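Local coordinates for IPT/TIG domain-containing protein BACOVA_02650 (Bacteroides ovatus, PDB 5E7H) that binds polysaccharide at the cell surface and probably captures xyloglucan before it is taken into the periplasm for degradation, at residues M12-S17 with Q163-V168; F106-G111 with Y116-T121; I234-T239 with V250-F255. All blocks are in the same frame, centred on the assembly; numbering follows the deposited sequence.

Interaction 1: residues M12-S17 with Q163-V168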
ATOM      1  N   MET A  12       2.240  -6.002   0.269  1.00 14.12           N
ATOM      2  CA  MET A  12       2.935  -5.814   1.543  1.00 14.72           C
ATOM      3  C   MET A  12       1.917  -5.675   2.665  1.00 15.11           C
ATOM      4  O   MET A  12       1.858  -4.655   3.353  1.00 17.16           O
ATOM      5  CB  MET A  12       3.877  -4.611   1.489  1.00 15.47           C
ATOM      6  CG  MET A  12       4.906  -4.631   2.621  1.00 15.20           C
ATOM      7  SD  MET A  12       6.250  -3.436   2.399  1.00 17.53           S
ATOM      8  CE  MET A  12       7.219  -4.311   1.204  1.00 19.02           C
ATOM      9  N   PRO A  13       1.121  -6.725   2.856  1.00 13.99           N
ATOM     10  CA  PRO A  13       0.125  -6.688   3.932  1.00 15.14           C
ATOM     11  C   PRO A  13       0.789  -6.582   5.283  1.00 16.94           C
ATOM     12  O   PRO A  13       1.825  -7.191   5.539  1.00 16.71           O
ATOM     13  CB  PRO A  13      -0.627  -8.006   3.768  1.00 16.48           C
ATOM     14  CG  PRO A  13       0.288  -8.897   3.006  1.00 17.96           C
ATOM     15  CD  PRO A  13       1.111  -8.000   2.127  1.00 15.51           C
ATOM     16  N   VAL A  14       0.165  -5.804   6.165  1.00 16.20           N
ATOM     17  CA  VAL A  14       0.644  -5.671   7.536  1.00 16.37           C
ATOM     18  C   VAL A  14       0.610  -7.012   8.271  1.00 15.64           C
ATOM     19  O   VAL A  14      -0.346  -7.803   8.144  1.00 16.08           O
ATOM     20  CB  VAL A  14      -0.212  -4.605   8.283  1.00 16.94           C
ATOM     21  CG1 VAL A  14       0.163  -4.518   9.771  1.00 17.97           C
ATOM     22  CG2 VAL A  14      -0.047  -3.252   7.622  1.00 17.57           C
ATOM     23  N   VAL A  15       1.648  -7.296   9.059  1.00 16.43           N
ATOM     24  CA  VAL A  15       1.659  -8.500   9.863  1.00 16.82           C
ATOM     25  C   VAL A  15       0.473  -8.489  10.846  1.00 16.64           C
ATOM     26  O   VAL A  15       0.251  -7.506  11.557  1.00 18.27           O
ATOM     27  CB  VAL A  15       2.970  -8.655  10.650  1.00 19.67           C
ATOM     28  CG1 VAL A  15       2.960  -9.870  11.502  1.00 19.99           C
ATOM     29  CG2 VAL A  15       4.162  -8.697   9.675  1.00 21.90           C
ATOM     30  N   GLY A  16      -0.303  -9.561  10.848  1.00 15.79           N
ATOM     31  CA  GLY A  16      -1.478  -9.637  11.699  1.00 16.12           C
ATOM     32  C   GLY A  16      -2.757  -9.273  10.982  1.00 15.91           C
ATOM     33  O   GLY A  16      -3.828  -9.313  11.583  1.00 17.07           O
ATOM     34  N   SER A  17      -2.652  -8.901   9.714  1.00 17.52           N
ATOM     35  CA  SER A  17      -3.821  -8.567   8.905  1.00 15.51           C
ATOM     36  C   SER A  17      -4.124  -9.693   7.924  1.00 17.97           C
ATOM     37  O   SER A  17      -3.329 -10.625   7.748  1.00 17.92           O
ATOM     38  CB  SER A  17      -3.616  -7.251   8.170  1.00 16.97           C
ATOM     39  OG  SER A  17      -2.756  -7.415   7.043  1.00 18.76           O
ATOM     40  N   GLN A 163       2.323   2.490  -4.778  1.00 12.73           N
ATOM     41  CA  GLN A 163       1.476   1.706  -3.874  1.00 13.44           C
ATOM     42  C   GLN A 163       1.767   2.139  -2.458  1.00 13.51           C
ATOM     43  O   GLN A 163       2.880   2.576  -2.136  1.00 14.31           O
ATOM     44  CB  GLN A 163       1.743   0.203  -3.984  1.00 18.46           C
ATOM     45  CG  GLN A 163       1.357  -0.450  -5.250  1.00 24.35           C
ATOM     46  CD  GLN A 163       1.622  -1.949  -5.182  1.00 20.02           C
ATOM     47  OE1 GLN A 163       2.531  -2.411  -4.477  1.00 18.43           O
ATOM     48  NE2 GLN A 163       0.834  -2.701  -5.910  1.00 21.47           N
ATOM     49  N   PHE A 164       0.792   1.951  -1.582  1.00 12.46           N
ATOM     50  CA  PHE A 164       1.011   2.186  -0.155  1.00 12.17           C
ATOM     51  C   PHE A 164      -0.095   1.484   0.584  1.00 13.11           C
ATOM     52  O   PHE A 164      -1.124   1.176  -0.004  1.00 14.83           O
ATOM     53  CB  PHE A 164       1.039   3.685   0.208  1.00 13.29           C
ATOM     54  CG  PHE A 164      -0.128   4.489  -0.306  1.00 14.43           C
ATOM     55  CD1 PHE A 164      -0.107   5.060  -1.581  1.00 15.16           C
ATOM     56  CD2 PHE A 164      -1.241   4.718   0.495  1.00 15.55           C
ATOM     57  CE1 PHE A 164      -1.185   5.819  -2.050  1.00 16.71           C
ATOM     58  CE2 PHE A 164      -2.303   5.483   0.032  1.00 17.69           C
ATOM     59  CZ  PHE A 164      -2.281   6.013  -1.230  1.00 15.60           C
ATOM     60  N   GLU A 165       0.120   1.260   1.862  1.00 11.47           N
ATOM     61  CA  GLU A 165      -0.922   0.697   2.710  1.00 12.53           C
ATOM     62  C   GLU A 165      -1.632   1.846   3.376  1.00 13.52           C
ATOM     63  O   GLU A 165      -1.011   2.847   3.748  1.00 12.19           O
ATOM     64  CB  GLU A 165      -0.330  -0.243   3.739  1.00 12.79           C
ATOM     65  CG  GLU A 165      -0.937  -1.633   3.731  1.00 17.51           C
ATOM     66  CD  GLU A 165      -0.725  -2.395   2.429  1.00 20.23           C
ATOM     67  OE1 GLU A 165      -1.416  -3.410   2.233  1.00 20.43           O
ATOM     68  OE2 GLU A 165       0.148  -2.017   1.629  1.00 20.59           O
ATOM     69  N   CYS A 166      -2.937   1.693   3.549  1.00 11.90           N
ATOM     70  CA  CYS A 166      -3.774   2.742   4.126  1.00 13.06           C
ATOM     71  C   CYS A 166      -4.828   2.124   5.036  1.00 14.89           C
ATOM     72  O   CYS A 166      -5.393   1.075   4.714  1.00 14.12           O
ATOM     73  CB  CYS A 166      -4.420   3.530   3.021  1.00 13.61           C
ATOM     74  SG  CYS A 166      -5.362   4.976   3.565  1.00 15.83           S
ATOM     75  N   PHE A 167      -5.078   2.761   6.175  1.00 13.09           N
ATOM     76  CA  PHE A 167      -6.153   2.371   7.076  1.00 13.68           C
ATOM     77  C   PHE A 167      -7.071   3.562   7.262  1.00 13.96           C
ATOM     78  O   PHE A 167      -6.621   4.611   7.700  1.00 14.79           O
ATOM     79  CB  PHE A 167      -5.587   1.909   8.427  1.00 13.33           C
ATOM     80  CG  PHE A 167      -6.643   1.502   9.444  1.00 13.37           C
ATOM     81  CD1 PHE A 167      -7.447   2.456  10.066  1.00 15.69           C
ATOM     82  CD2 PHE A 167      -6.783   0.176   9.816  1.00 15.81           C
ATOM     83  CE1 PHE A 167      -8.416   2.074  11.010  1.00 17.58           C
ATOM     84  CE2 PHE A 167      -7.739  -0.199  10.777  1.00 17.49           C
ATOM     85  CZ  PHE A 167      -8.540   0.759  11.361  1.00 16.71           C
ATOM     86  N   VAL A 168      -8.343   3.386   6.918  1.00 12.89           N
ATOM     87  CA  VAL A 168      -9.360   4.420   7.120  1.00 13.79           C
ATOM     88  C   VAL A 168     -10.338   3.938   8.199  1.00 15.44           C
ATOM     89  O   VAL A 168     -10.952   2.868   8.056  1.00 16.00           O
ATOM     90  CB  VAL A 168     -10.122   4.719   5.820  1.00 14.45           C
ATOM     91  CG1 VAL A 168     -11.289   5.706   6.081  1.00 16.40           C
ATOM     92  CG2 VAL A 168      -9.165   5.232   4.733  1.00 15.57           C
TER
HETATM   93  O   HOH W   1      -2.283  -4.781   5.179  1.00 29.60           O

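Interaction 2: residues F106-G111 with Y116-T121. With NA (sodium ion), chain I.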
ATOM      1  N   PHE A 106       2.560  10.245  14.260  1.00 17.31           N
ATOM      2  CA  PHE A 106       3.225   8.991  13.951  1.00 15.76           C
ATOM      3  C   PHE A 106       2.880   8.020  15.061  1.00 18.46           C
ATOM      4  O   PHE A 106       2.941   8.366  16.250  1.00 20.53           O
ATOM      5  CB  PHE A 106       4.724   9.213  13.803  1.00 15.90           C
ATOM      6  CG  PHE A 106       5.039   9.990  12.582  1.00 14.75           C
ATOM      7  CD1 PHE A 106       5.006   9.371  11.353  1.00 15.26           C
ATOM      8  CD2 PHE A 106       5.233  11.348  12.646  1.00 17.41           C
ATOM      9  CE1 PHE A 106       5.207  10.082  10.198  1.00 15.48           C
ATOM     10  CE2 PHE A 106       5.452  12.067  11.485  1.00 17.39           C
ATOM     11  CZ  PHE A 106       5.443  11.427  10.263  1.00 16.50           C
ATOM     12  N   VAL A 107       2.458   6.826  14.673  1.00 16.61           N
ATOM     13  CA  VAL A 107       1.986   5.850  15.662  1.00 16.53           C
ATOM     14  C   VAL A 107       2.586   4.479  15.389  1.00 15.79           C
ATOM     15  O   VAL A 107       2.850   4.120  14.238  1.00 16.08           O
ATOM     16  CB  VAL A 107       0.440   5.746  15.660  1.00 22.42           C
ATOM     17  CG1 VAL A 107      -0.200   7.113  15.924  1.00 24.19           C
ATOM     18  CG2 VAL A 107      -0.069   5.195  14.394  1.00 23.08           C
ATOM     19  N   VAL A 108       2.807   3.732  16.466  1.00 17.29           N
ATOM     20  CA  VAL A 108       3.073   2.294  16.407  1.00 15.89           C
ATOM     21  C   VAL A 108       1.833   1.646  16.982  1.00 15.44           C
ATOM     22  O   VAL A 108       1.476   1.900  18.134  1.00 17.65           O
ATOM     23  CB  VAL A 108       4.331   1.910  17.204  1.00 18.30           C
ATOM     24  CG1 VAL A 108       4.519   0.393  17.273  1.00 20.63           C
ATOM     25  CG2 VAL A 108       5.570   2.571  16.601  1.00 19.90           C
ATOM     26  N   ALA A 109       1.144   0.845  16.181  1.00 14.82           N
ATOM     27  CA  ALA A 109      -0.145   0.318  16.605  1.00 14.36           C
ATOM     28  C   ALA A 109       0.027  -0.614  17.804  1.00 17.29           C
ATOM     29  O   ALA A 109       1.028  -1.323  17.907  1.00 16.47           O
ATOM     30  CB  ALA A 109      -0.828  -0.389  15.470  1.00 16.20           C
ATOM     31  N   ASP A 110      -0.961  -0.616  18.697  1.00 16.47           N
ATOM     32  CA  ASP A 110      -0.821  -1.258  20.012  1.00 18.32           C
ATOM     33  C   ASP A 110      -1.822  -2.376  20.286  1.00 16.91           C
ATOM     34  O   ASP A 110      -1.927  -2.843  21.431  1.00 19.91           O
ATOM     35  CB  ASP A 110      -0.918  -0.205  21.122  1.00 22.37           C
ATOM     36  CG  ASP A 110      -2.313   0.397  21.272  1.00 27.94           C
ATOM     37  OD1 ASP A 110      -3.242  -0.000  20.546  1.00 20.48           O
ATOM     38  OD2 ASP A 110      -2.475   1.298  22.123  1.00 35.30           O
ATOM     39  N   GLY A 111      -2.547  -2.819  19.264  1.00 16.90           N
ATOM     40  CA  GLY A 111      -3.476  -3.927  19.415  1.00 17.23           C
ATOM     41  C   GLY A 111      -4.798  -3.590  20.037  1.00 21.62           C
ATOM     42  O   GLY A 111      -5.653  -4.462  20.173  1.00 25.74           O
ATOM     43  N   TYR A 116      -4.716  -0.762  14.933  1.00 13.13           N
ATOM     44  CA  TYR A 116      -4.688  -2.067  15.632  1.00 15.99           C
ATOM     45  C   TYR A 116      -3.396  -2.832  15.404  1.00 14.99           C
ATOM     46  O   TYR A 116      -2.797  -3.282  16.392  1.00 16.16           O
ATOM     47  CB  TYR A 116      -5.907  -2.940  15.267  1.00 16.62           C
ATOM     48  CG  TYR A 116      -7.219  -2.263  15.549  1.00 16.16           C
ATOM     49  CD1 TYR A 116      -7.623  -2.003  16.858  1.00 19.34           C
ATOM     50  CD2 TYR A 116      -8.043  -1.874  14.510  1.00 17.24           C
ATOM     51  CE1 TYR A 116      -8.833  -1.369  17.107  1.00 21.60           C
ATOM     52  CE2 TYR A 116      -9.243  -1.238  14.751  1.00 19.57           C
ATOM     53  CZ  TYR A 116      -9.625  -0.991  16.046  1.00 21.55           C
ATOM     54  OH  TYR A 116     -10.830  -0.355  16.274  1.00 28.13           O
ATOM     55  N   VAL A 117      -2.978  -2.995  14.145  1.00 12.97           N
ATOM     56  CA  VAL A 117      -1.689  -3.571  13.795  1.00 13.07           C
ATOM     57  C   VAL A 117      -0.928  -2.593  12.900  1.00 13.84           C
ATOM     58  O   VAL A 117      -1.531  -1.737  12.247  1.00 13.25           O
ATOM     59  CB  VAL A 117      -1.844  -4.944  13.092  1.00 12.12           C
ATOM     60  CG1 VAL A 117      -2.387  -5.969  14.081  1.00 14.79           C
ATOM     61  CG2 VAL A 117      -2.743  -4.865  11.880  1.00 14.16           C
ATOM     62  N   SER A 118       0.399  -2.684  12.926  1.00 13.62           N
ATOM     63  CA  SER A 118       1.235  -1.917  12.009  1.00 13.83           C
ATOM     64  C   SER A 118       2.571  -2.599  11.876  1.00 13.76           C
ATOM     65  O   SER A 118       2.996  -3.346  12.752  1.00 16.26           O
ATOM     66  CB  SER A 118       1.425  -0.469  12.488  1.00 15.54           C
ATOM     67  OG  SER A 118       2.196  -0.398  13.660  1.00 14.94           O
ATOM     68  N   ASN A 119       3.229  -2.329  10.750  1.00 16.22           N
ATOM     69  CA  ASN A 119       4.610  -2.724  10.563  1.00 17.59           C
ATOM     70  C   ASN A 119       5.440  -1.547  11.064  1.00 17.13           C
ATOM     71  O   ASN A 119       5.782  -0.642  10.298  1.00 21.04           O
ATOM     72  CB  ASN A 119       4.899  -3.038   9.092  1.00 17.24           C
ATOM     73  CG  ASN A 119       4.407  -4.421   8.650  1.00 21.33           C
ATOM     74  OD1 ASN A 119       3.716  -5.148   9.375  1.00 21.80           O
ATOM     75  ND2 ASN A 119       4.812  -4.804   7.440  1.00 21.09           N
ATOM     76  N   GLY A 120       5.698  -1.515  12.366  1.00 17.20           N
ATOM     77  CA  GLY A 120       6.395  -0.395  12.966  1.00 16.92           C
ATOM     78  C   GLY A 120       5.600   0.888  12.899  1.00 16.07           C
ATOM     79  O   GLY A 120       4.397   0.905  13.112  1.00 18.01           O
ATOM     80  N   THR A 121       6.308   1.977  12.638  1.00 16.07           N
ATOM     81  CA  THR A 121       5.725   3.313  12.635  1.00 14.95           C
ATOM     82  C   THR A 121       4.935   3.599  11.370  1.00 15.56           C
ATOM     83  O   THR A 121       5.396   3.326  10.276  1.00 15.40           O
ATOM     84  CB  THR A 121       6.823   4.348  12.764  1.00 16.15           C
ATOM     85  OG1 THR A 121       7.605   4.058  13.921  1.00 19.75           O
ATOM     86  CG2 THR A 121       6.239   5.748  12.898  1.00 19.48           C
TER
HETATM   87 NA    NA I 508       6.445   1.436   8.953  1.00 24.60          NA
HETATM   88  O   HOH W   2       2.675  -2.270  15.816  1.00 16.31           O
HETATM   89  O   HOH W   3       7.048  -0.656   7.494  1.00 27.70           O

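Interaction 3: residues I234-T239 with V250-F255. With NA (sodium ion), chain I.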
ATOM      1  N   ILE A 234       8.658  13.845  -0.971  1.00 14.31           N
ATOM      2  CA  ILE A 234       7.326  13.274  -1.165  1.00 12.93           C
ATOM      3  C   ILE A 234       6.470  13.911  -0.086  1.00 13.98           C
ATOM      4  O   ILE A 234       6.886  13.997   1.069  1.00 15.24           O
ATOM      5  CB  ILE A 234       7.309  11.722  -1.102  1.00 13.85           C
ATOM      6  CG1 ILE A 234       5.893  11.194  -1.288  1.00 13.54           C
ATOM      7  CG2 ILE A 234       7.915  11.216   0.212  1.00 16.12           C
ATOM      8  CD1 ILE A 234       5.812   9.684  -1.434  1.00 15.05           C
ATOM      9  N   GLY A 235       5.271  14.340  -0.470  1.00 13.45           N
ATOM     10  CA  GLY A 235       4.381  15.035   0.451  1.00 14.69           C
ATOM     11  C   GLY A 235       2.989  14.452   0.376  1.00 13.37           C
ATOM     12  O   GLY A 235       2.497  14.128  -0.703  1.00 14.79           O
ATOM     13  N   VAL A 236       2.369  14.297   1.540  1.00 14.07           N
ATOM     14  CA  VAL A 236       0.984  13.846   1.670  1.00 14.43           C
ATOM     15  C   VAL A 236       0.231  14.945   2.423  1.00 13.87           C
ATOM     16  O   VAL A 236       0.583  15.296   3.549  1.00 16.05           O
ATOM     17  CB  VAL A 236       0.886  12.500   2.410  1.00 14.90           C
ATOM     18  CG1 VAL A 236      -0.565  12.081   2.631  1.00 15.90           C
ATOM     19  CG2 VAL A 236       1.658  11.410   1.645  1.00 17.11           C
ATOM     20  N   TYR A 237      -0.787  15.516   1.791  1.00 14.76           N
ATOM     21  CA  TYR A 237      -1.450  16.708   2.331  1.00 16.45           C
ATOM     22  C   TYR A 237      -2.949  16.488   2.384  1.00 19.39           C
ATOM     23  O   TYR A 237      -3.556  16.133   1.381  1.00 19.91           O
ATOM     24  CB  TYR A 237      -1.169  17.951   1.482  1.00 17.38           C
ATOM     25  CG  TYR A 237       0.281  18.210   1.162  1.00 15.26           C
ATOM     26  CD1 TYR A 237       0.912  17.514   0.132  1.00 15.90           C
ATOM     27  CD2 TYR A 237       1.011  19.163   1.859  1.00 17.90           C
ATOM     28  CE1 TYR A 237       2.217  17.752  -0.179  1.00 16.60           C
ATOM     29  CE2 TYR A 237       2.332  19.401   1.561  1.00 19.25           C
ATOM     30  CZ  TYR A 237       2.927  18.693   0.532  1.00 17.67           C
ATOM     31  OH  TYR A 237       4.251  18.921   0.221  1.00 20.01           O
ATOM     32  N   ALA A 238      -3.553  16.746   3.540  1.00 16.70           N
ATOM     33  CA  ALA A 238      -4.998  16.593   3.686  1.00 17.25           C
ATOM     34  C   ALA A 238      -5.663  17.966   3.764  1.00 16.40           C
ATOM     35  O   ALA A 238      -5.199  18.848   4.479  1.00 18.72           O
ATOM     36  CB  ALA A 238      -5.335  15.773   4.940  1.00 16.92           C
ATOM     37  N   THR A 239      -6.767  18.130   3.044  1.00 17.86           N
ATOM     38  CA  THR A 239      -7.572  19.348   3.086  1.00 19.66           C
ATOM     39  C   THR A 239      -9.040  18.947   3.137  1.00 19.95           C
ATOM     40  O   THR A 239      -9.375  17.755   3.027  1.00 19.49           O
ATOM     41  CB  THR A 239      -7.345  20.246   1.867  1.00 21.72           C
ATOM     42  OG1 THR A 239      -7.602  19.505   0.667  1.00 20.99           O
ATOM     43  CG2 THR A 239      -5.931  20.797   1.848  1.00 21.06           C
ATOM     44  N   VAL A 250      -6.954   8.449   9.452  1.00 13.78           N
ATOM     45  CA  VAL A 250      -6.364   7.747   8.309  1.00 14.27           C
ATOM     46  C   VAL A 250      -4.894   7.512   8.584  1.00 14.76           C
ATOM     47  O   VAL A 250      -4.187   8.426   9.021  1.00 15.62           O
ATOM     48  CB  VAL A 250      -6.533   8.546   7.007  1.00 12.37           C
ATOM     49  CG1 VAL A 250      -5.982   7.777   5.807  1.00 14.12           C
ATOM     50  CG2 VAL A 250      -8.009   8.894   6.793  1.00 15.83           C
ATOM     51  N   TYR A 251      -4.428   6.287   8.341  1.00 12.37           N
ATOM     52  CA  TYR A 251      -3.014   5.942   8.525  1.00 12.82           C
ATOM     53  C   TYR A 251      -2.427   5.460   7.215  1.00 13.01           C
ATOM     54  O   TYR A 251      -3.140   4.877   6.396  1.00 12.34           O
ATOM     55  CB  TYR A 251      -2.825   4.850   9.607  1.00 13.13           C
ATOM     56  CG  TYR A 251      -3.412   5.274  10.940  1.00 12.41           C
ATOM     57  CD1 TYR A 251      -2.696   6.080  11.810  1.00 12.56           C
ATOM     58  CD2 TYR A 251      -4.717   4.948  11.277  1.00 12.44           C
ATOM     59  CE1 TYR A 251      -3.249   6.522  12.994  1.00 14.93           C
ATOM     60  CE2 TYR A 251      -5.278   5.378  12.464  1.00 12.42           C
ATOM     61  CZ  TYR A 251      -4.539   6.177  13.315  1.00 14.01           C
ATOM     62  OH  TYR A 251      -5.063   6.647  14.501  1.00 15.47           O
ATOM     63  N   PHE A 252      -1.132   5.722   7.036  1.00 11.79           N
ATOM     64  CA  PHE A 252      -0.382   5.337   5.829  1.00 11.19           C
ATOM     65  C   PHE A 252       0.934   4.667   6.183  1.00 13.05           C
ATOM     66  O   PHE A 252       1.583   5.042   7.156  1.00 13.07           O
ATOM     67  CB  PHE A 252      -0.030   6.560   4.960  1.00 11.60           C
ATOM     68  CG  PHE A 252      -1.191   7.410   4.516  1.00 12.90           C
ATOM     69  CD1 PHE A 252      -1.737   8.379   5.345  1.00 14.37           C
ATOM     70  CD2 PHE A 252      -1.703   7.273   3.245  1.00 14.45           C
ATOM     71  CE1 PHE A 252      -2.797   9.163   4.904  1.00 15.70           C
ATOM     72  CE2 PHE A 252      -2.751   8.069   2.813  1.00 16.92           C
ATOM     73  CZ  PHE A 252      -3.282   9.015   3.651  1.00 14.56           C
ATOM     74  N   ASP A 253       1.368   3.703   5.371  1.00 12.11           N
ATOM     75  CA  ASP A 253       2.714   3.140   5.547  1.00 11.50           C
ATOM     76  C   ASP A 253       3.222   2.530   4.247  1.00 10.38           C
ATOM     77  O   ASP A 253       2.459   2.255   3.319  1.00 11.62           O
ATOM     78  CB  ASP A 253       2.707   2.082   6.653  1.00 12.07           C
ATOM     79  CG  ASP A 253       4.043   1.894   7.330  1.00 15.43           C
ATOM     80  OD1 ASP A 253       5.056   2.521   6.982  1.00 14.58           O
ATOM     81  OD2 ASP A 253       4.084   1.070   8.276  1.00 18.65           O
ATOM     82  N   ASN A 254       4.532   2.322   4.207  1.00 11.28           N
ATOM     83  CA  ASN A 254       5.199   1.524   3.162  1.00 12.27           C
ATOM     84  C   ASN A 254       4.887   2.003   1.754  1.00 11.69           C
ATOM     85  O   ASN A 254       4.518   1.240   0.858  1.00 12.87           O
ATOM     86  CB  ASN A 254       4.858   0.046   3.319  1.00 14.02           C
ATOM     87  CG  ASN A 254       5.617  -0.572   4.454  1.00 16.70           C
ATOM     88  OD1 ASN A 254       6.789  -0.249   4.682  1.00 18.11           O
ATOM     89  ND2 ASN A 254       4.967  -1.459   5.180  1.00 20.22           N
ATOM     90  N   PHE A 255       5.075   3.295   1.540  1.00 11.67           N
ATOM     91  CA  PHE A 255       5.036   3.815   0.190  1.00 12.19           C
ATOM     92  C   PHE A 255       6.120   3.124  -0.622  1.00 11.63           C
ATOM     93  O   PHE A 255       7.251   2.966  -0.148  1.00 11.53           O
ATOM     94  CB  PHE A 255       5.255   5.339   0.163  1.00 11.71           C
ATOM     95  CG  PHE A 255       4.151   6.129   0.821  1.00 11.71           C
ATOM     96  CD1 PHE A 255       3.076   6.595   0.075  1.00 14.18           C
ATOM     97  CD2 PHE A 255       4.193   6.407   2.190  1.00 13.33           C
ATOM     98  CE1 PHE A 255       2.050   7.317   0.684  1.00 14.77           C
ATOM     99  CE2 PHE A 255       3.162   7.120   2.803  1.00 15.06           C
ATOM    100  CZ  PHE A 255       2.097   7.568   2.042  1.00 14.64           C
TER
HETATM  101 NA    NA I 508       6.445   1.436   8.953  1.00 24.60          NA
HETATM  102  O   HOH W   3       7.048  -0.656   7.494  1.00 27.70           O

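Interaction 1: residues M12-S17 with Q163-V168
Val-14, whose CG2 methyl packs 4.3 Å from CG of Glu-165, has a carbonyl oxygen gripped twice by one residue. Ser-17 reaches Val-14 O with its backbone N at 3.0 Å and with OG at 2.7 Å, the hydroxyl lying in the carbonyl plane on a lone pair. The backbone bond closes a type II beta turn and the hydroxyl reinforces it; glycine suits Gly-16 because the backbone there has positive phi. This loop of the IPT/TIG domain leans on strand 160-168 of the xyloglucan-binding domain, so the contact is part of the joint between the two domains. Glu-165 carries it. A bend at chi2 (63°) turns the carboxylate back under the loop, where Met-12 O stands 3.6 Å from Glu-165 CD. Its OE1 is hydrogen-bonded to Ser-10 OG and OE2 forms a salt bridge with Arg-256. A water accepts from Val-14 N at 2.8 Å and gives only a weak bond to Glu-165 OE1 at 3.4 Å. Replacing the glutamate by an alanine would probably leave Arg-256 without its buried countercharge and open a gap beneath the Met-12 carbonyl. No direct hydrogen bond joins the two segments; because the acid is buried beside a carbonyl oxygen, its charge is likely to depend on the arginine, and across these two segments the domains meet mainly by packing, with the carboxylate tied to neighbouring residues.

Interaction 2: residues F106-G111 with Y116-T121
Residues 106-111 run outward and 116-121 return antiparallel to them, with the CA atoms of Ala-109 and Val-117 5.0 Å apart. Together they form the loop-side end of a beta hairpin between strands 105-108 and 121-126 in the beta-sandwich xyloglucan-binding domain. Ser-118 holds the two arms together. With chi1 at 68°, OG lies between its own backbone N and carbonyl carbon and faces the other arm, where Ala-109 N donates to it over 3.0 Å in a nearly straight bond (164°). The same OG donates to Gly-120 O at 2.6 Å and accepts from a water that also bonds Ala-109 O, so three partners fix its rotation. A small residue suits the place opposite: Ala-109 CB rests 3.4 Å from Val-117 C. Farther out, Gly-111 N makes a weak bond to Tyr-116 O. Toward the strand, Thr-121 divides its branches, CG2 lying 3.9 Å from Phe-106 CB and OG1 beside the Val-108 CG2 methyl. Gly-120, with positive phi, sits between two residues whose carbonyls meet a sodium ion, and probably helps to turn them toward it. Asn-92 and Asp-253 also bind this ion; Asn-119 O lies 2.6 Å from the metal and Thr-121 O 2.5 Å.

Interaction 3: residues I234-T239 with V250-F255
Val-236 sends its CB toward strand 246-259 and there divides between two phenylalanine rings. Its CG1, anti to the backbone N (chi1 176°), lies over one face of the Phe-252 ring, offset toward the rim and 4.2 Å from CZ. The other methyl, CG2, meets CZ of Phe-255 at 3.9 Å, the two side chains crossing at a slant. A branched valine suits the spot because each methyl has an aromatic partner. Two residues earlier, on the same face of the strand, Ile-234 stretches its chain to full length and brings CD1 4.4 Å from CD1 of Phe-255. The contact is wholly apolar and buried. Phe-252 and Phe-255 can both face this core, though three residues apart, because Asn-254 adopts left-handed backbone angles (phi 55°) and breaks the strand's alternation. On the other side of that strand, Asp-253 grips a sodium ion with both oxygens, OD1 at 2.6 Å and OD2 at 2.5 Å. Asn-254 N donates to Asp-253 OD1 from above the carboxylate plane, and Asn-254 OD1 takes a hydrogen bond from a water that also binds the metal. Segments 234-239 and 250-255 run nearly antiparallel (169°), their axes 11.0 Å apart, and their strands belong to the two facing sheets of the sandwich: strand 233-240 lies between 133-142 and 176-181, while 246-259 pairs with 160-168 and 121-126.

How the interactions relate
From the N terminus, the loop at 12-17 in the IPT/TIG domain comes first, and interaction 1 closes a span of 145 residues when the chain reaches 163-168. Interaction 2, a local hairpin with four residues between its segments, is nested inside that span. Interaction 3 follows in series, bringing 250-255 back across from 234-239 after ten residues. All three reach one sheet: strands 160-168 and 246-259 are neighbours in it, and Asn-119 of interaction 2 shares the sodium ion with Asp-253 of interaction 3. Asn-119 also probably hydrogen-bonds Val-15 N. Thus the domain joint and the metal-bound hairpin both meet the sheet that holds strand 246-259, and interaction 3 ties that sheet to the facing one.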